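Local atomic coordinates of glycerol trinitrate reductase (Agrobacterium tumefaciens, PDB entry 5EPD), a protein that probably reduces glycerol trinitrate as an FMN-dependent oxidoreductase of the old yellow enzyme family, here crystallised without its flavin. Residues Asn224-Met229 against Tyr267-Asp272. Sequence-based numbering, arbitrary orientation.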
ATOM      1  N   ASN A 224       6.784 -11.368 -19.397  1.00 34.23           N
ATOM      2  CA  ASN A 224       5.834 -12.285 -18.837  1.00 34.37           C
ATOM      3  C   ASN A 224       5.651 -12.126 -17.352  1.00 34.39           C
ATOM      4  O   ASN A 224       4.513 -12.121 -16.886  1.00 33.93           O
ATOM      5  CB  ASN A 224       6.280 -13.703 -19.124  1.00 36.87           C
ATOM      6  CG  ASN A 224       5.951 -14.111 -20.529  1.00 38.62           C
ATOM      7  OD1 ASN A 224       5.568 -13.266 -21.353  1.00 37.96           O
ATOM      8  ND2 ASN A 224       6.053 -15.406 -20.814  1.00 39.47           N
ATOM      9  N   ARG A 225       6.765 -12.039 -16.615  1.00 32.92           N
ATOM     10  CA  ARG A 225       6.737 -11.830 -15.152  1.00 32.12           C
ATOM     11  C   ARG A 225       5.960 -10.554 -14.777  1.00 33.74           C
ATOM     12  O   ARG A 225       5.255 -10.492 -13.758  1.00 32.52           O
ATOM     13  CB  ARG A 225       8.171 -11.772 -14.585  1.00 29.93           C
ATOM     14  CG  ARG A 225       8.782 -13.148 -14.339  1.00 29.84           C
ATOM     15  CD  ARG A 225      10.008 -13.067 -13.432  1.00 29.09           C
ATOM     16  NE  ARG A 225      10.961 -12.150 -14.029  1.00 28.35           N
ATOM     17  CZ  ARG A 225      11.822 -12.474 -14.993  1.00 27.77           C
ATOM     18  NH1 ARG A 225      11.897 -13.722 -15.460  1.00 28.38           N
ATOM     19  NH2 ARG A 225      12.630 -11.542 -15.493  1.00 27.26           N
ATOM     20  N   ALA A 226       6.086  -9.554 -15.642  1.00 33.97           N
ATOM     21  CA  ALA A 226       5.460  -8.261 -15.452  1.00 33.83           C
ATOM     22  C   ALA A 226       3.982  -8.222 -15.848  1.00 34.13           C
ATOM     23  O   ALA A 226       3.316  -7.220 -15.586  1.00 33.25           O
ATOM     24  CB  ALA A 226       6.230  -7.212 -16.245  1.00 33.24           C
ATOM     25  N   ARG A 227       3.462  -9.300 -16.443  1.00 34.80           N
ATOM     26  CA  ARG A 227       2.123  -9.269 -17.075  1.00 34.63           C
ATOM     27  C   ARG A 227       0.970  -9.127 -16.110  1.00 31.93           C
ATOM     28  O   ARG A 227       0.026  -8.411 -16.396  1.00 31.30           O
ATOM     29  CB  ARG A 227       1.866 -10.513 -17.941  1.00 35.05           C
ATOM     30  CG  ARG A 227       0.575 -10.437 -18.774  1.00 35.27           C
ATOM     31  CD  ARG A 227       0.406 -11.646 -19.686  1.00 35.01           C
ATOM     32  NE  ARG A 227       1.685 -12.109 -20.266  1.00 37.74           N
ATOM     33  CZ  ARG A 227       2.344 -11.526 -21.288  1.00 40.17           C
ATOM     34  NH1 ARG A 227       1.883 -10.420 -21.869  1.00 39.93           N
ATOM     35  NH2 ARG A 227       3.493 -12.043 -21.745  1.00 40.26           N
ATOM     36  N   LEU A 228       1.003  -9.824 -14.990  1.00 31.06           N
ATOM     37  CA  LEU A 228      -0.134  -9.710 -14.073  1.00 29.72           C
ATOM     38  C   LEU A 228      -0.201  -8.298 -13.503  1.00 30.75           C
ATOM     39  O   LEU A 228      -1.264  -7.674 -13.542  1.00 35.09           O
ATOM     40  CB  LEU A 228      -0.075 -10.744 -12.960  1.00 28.13           C
ATOM     41  CG  LEU A 228      -1.302 -10.836 -12.054  1.00 26.81           C
ATOM     42  CD1 LEU A 228      -2.534 -11.242 -12.852  1.00 26.63           C
ATOM     43  CD2 LEU A 228      -1.035 -11.801 -10.918  1.00 25.45           C
ATOM     44  N   MET A 229       0.929  -7.770 -13.024  1.00 31.27           N
ATOM     45  CA  MET A 229       0.952  -6.421 -12.422  1.00 31.44           C
ATOM     46  C   MET A 229       0.360  -5.385 -13.375  1.00 32.23           C
ATOM     47  O   MET A 229      -0.476  -4.567 -12.979  1.00 32.54           O
ATOM     48  CB  MET A 229       2.391  -6.003 -12.016  1.00 31.91           C
ATOM     49  CG  MET A 229       2.488  -4.662 -11.258  1.00 31.34           C
ATOM     50  SD  MET A 229       4.182  -4.216 -10.793  1.00 30.74           S
ATOM     51  CE  MET A 229       4.575  -5.511  -9.604  1.00 33.24           C
ATOM     52  N   TYR A 267      12.340  -3.469 -13.714  1.00 30.98           N
ATOM     53  CA  TYR A 267      11.525  -2.314 -13.249  1.00 29.84           C
ATOM     54  C   TYR A 267      11.583  -1.104 -14.176  1.00 30.84           C
ATOM     55  O   TYR A 267      10.673  -0.273 -14.145  1.00 30.70           O
ATOM     56  CB  TYR A 267      11.815  -1.960 -11.777  1.00 28.58           C
ATOM     57  CG  TYR A 267      11.093  -2.906 -10.831  1.00 27.56           C
ATOM     58  CD1 TYR A 267      11.657  -4.137 -10.488  1.00 28.28           C
ATOM     59  CD2 TYR A 267       9.836  -2.594 -10.319  1.00 26.44           C
ATOM     60  CE1 TYR A 267      10.986  -5.036  -9.674  1.00 27.29           C
ATOM     61  CE2 TYR A 267       9.154  -3.484  -9.491  1.00 26.27           C
ATOM     62  CZ  TYR A 267       9.737  -4.705  -9.177  1.00 26.52           C
ATOM     63  OH  TYR A 267       9.099  -5.611  -8.375  1.00 23.48           O
ATOM     64  N   ASP A 268      12.632  -1.017 -15.004  1.00 32.07           N
ATOM     65  CA  ASP A 268      12.638  -0.090 -16.146  1.00 32.33           C
ATOM     66  C   ASP A 268      11.505  -0.461 -17.107  1.00 31.64           C
ATOM     67  O   ASP A 268      10.777   0.425 -17.596  1.00 29.94           O
ATOM     68  CB  ASP A 268      13.954  -0.166 -16.928  1.00 33.04           C
ATOM     69  CG  ASP A 268      15.104   0.474 -16.210  1.00 34.10           C
ATOM     70  OD1 ASP A 268      14.889   1.213 -15.221  1.00 37.63           O
ATOM     71  OD2 ASP A 268      16.242   0.239 -16.647  1.00 34.90           O
ATOM     72  N   TYR A 269      11.380  -1.765 -17.384  1.00 29.28           N
ATOM     73  CA  TYR A 269      10.285  -2.282 -18.215  1.00 31.65           C
ATOM     74  C   TYR A 269       8.898  -1.945 -17.647  1.00 31.42           C
ATOM     75  O   TYR A 269       8.059  -1.326 -18.328  1.00 31.55           O
ATOM     76  CB  TYR A 269      10.391  -3.807 -18.405  1.00 32.93           C
ATOM     77  CG  TYR A 269       9.246  -4.331 -19.254  1.00 36.02           C
ATOM     78  CD1 TYR A 269       9.260  -4.159 -20.637  1.00 36.25           C
ATOM     79  CD2 TYR A 269       8.118  -4.941 -18.675  1.00 37.03           C
ATOM     80  CE1 TYR A 269       8.212  -4.606 -21.435  1.00 37.75           C
ATOM     81  CE2 TYR A 269       7.058  -5.393 -19.468  1.00 37.26           C
ATOM     82  CZ  TYR A 269       7.109  -5.225 -20.855  1.00 38.70           C
ATOM     83  OH  TYR A 269       6.086  -5.663 -21.691  1.00 34.98           O
ATOM     84  N   ILE A 270       8.678  -2.368 -16.395  1.00 32.84           N
ATOM     85  CA  ILE A 270       7.416  -2.124 -15.674  1.00 30.99           C
ATOM     86  C   ILE A 270       7.056  -0.637 -15.638  1.00 30.39           C
ATOM     87  O   ILE A 270       5.907  -0.276 -15.893  1.00 30.64           O
ATOM     88  CB  ILE A 270       7.439  -2.726 -14.238  1.00 28.99           C
ATOM     89  CG1 ILE A 270       7.212  -4.242 -14.311  1.00 27.82           C
ATOM     90  CG2 ILE A 270       6.353  -2.106 -13.346  1.00 28.54           C
ATOM     91  CD1 ILE A 270       7.849  -5.023 -13.180  1.00 28.40           C
ATOM     92  N   VAL A 271       8.014   0.229 -15.327  1.00 29.81           N
ATOM     93  CA  VAL A 271       7.690   1.680 -15.269  1.00 31.59           C
ATOM     94  C   VAL A 271       7.425   2.267 -16.663  1.00 32.17           C
ATOM     95  O   VAL A 271       6.531   3.085 -16.801  1.00 33.37           O
ATOM     96  CB  VAL A 271       8.725   2.507 -14.457  1.00 31.41           C
ATOM     97  CG1 VAL A 271       8.501   4.020 -14.613  1.00 31.30           C
ATOM     98  CG2 VAL A 271       8.647   2.124 -12.978  1.00 30.96           C
ATOM     99  N   ASP A 272       8.156   1.829 -17.685  1.00 34.44           N
ATOM    100  CA  ASP A 272       7.813   2.195 -19.075  1.00 38.29           C
ATOM    101  C   ASP A 272       6.348   1.878 -19.376  1.00 36.86           C
ATOM    102  O   ASP A 272       5.594   2.705 -19.880  1.00 34.95           O
ATOM    103  CB  ASP A 272       8.676   1.416 -20.087  1.00 40.54           C
ATOM    104  CG  ASP A 272      10.106   1.918 -20.168  1.00 42.79           C
ATOM    105  OD1 ASP A 272      10.346   3.119 -19.877  1.00 39.20           O
ATOM    106  OD2 ASP A 272      10.988   1.089 -20.529  1.00 41.94           O
TER
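Ala226 puts its methyl group between two side chains of the facing helix, Tyr269 and Ile270. Its CB lies 3.7 Å from CG1 of Ile270. On the tyrosine side the same methyl meets the rim of the ring, near the ring plane, with Ala226 CB 3.8 Å from Tyr269 CE2. This is an edge contact, with no stacking on a ring face. The ring reaches across because Tyr269 holds CG anti to its own backbone N (chi1 179°). Ile270 meets both Ala226 and Met229. Its two branches divide the work: CG1 and CD1 go to Ala226, and CG2 goes to Met229. The Met229 side chain comes in almost at a right angle to Ile270, and its SD stands 4.0 Å from Ile270 CG2. That chain is extended through chi1 and chi2, which brings SD to Ile270; chi3 (-66°) turns only the terminal CE aside. The backbones are closest at the same place, with the CA atoms of Ala226 and Ile270 6.4 Å apart. The CD1 end of the CG1 branch also lies over one face of the Tyr267 ring, toward its rim.

The contact joins neighbouring outer helices of the TIM barrel. Helix 227-240 precedes strand 245-249, and helix 263-276 follows it. Met229 and Tyr267 also pack on that strand, through Ile247 and Ile249. NE of Arg225 is hydrogen-bonded to OE1 of Gln266, one residue ahead of 267-272. Between 224-229 and 267-272 the contact is apolar and mostly buried, a fit of shape and dispersion, with the polar tie of Arg225 and Gln266 at its margin.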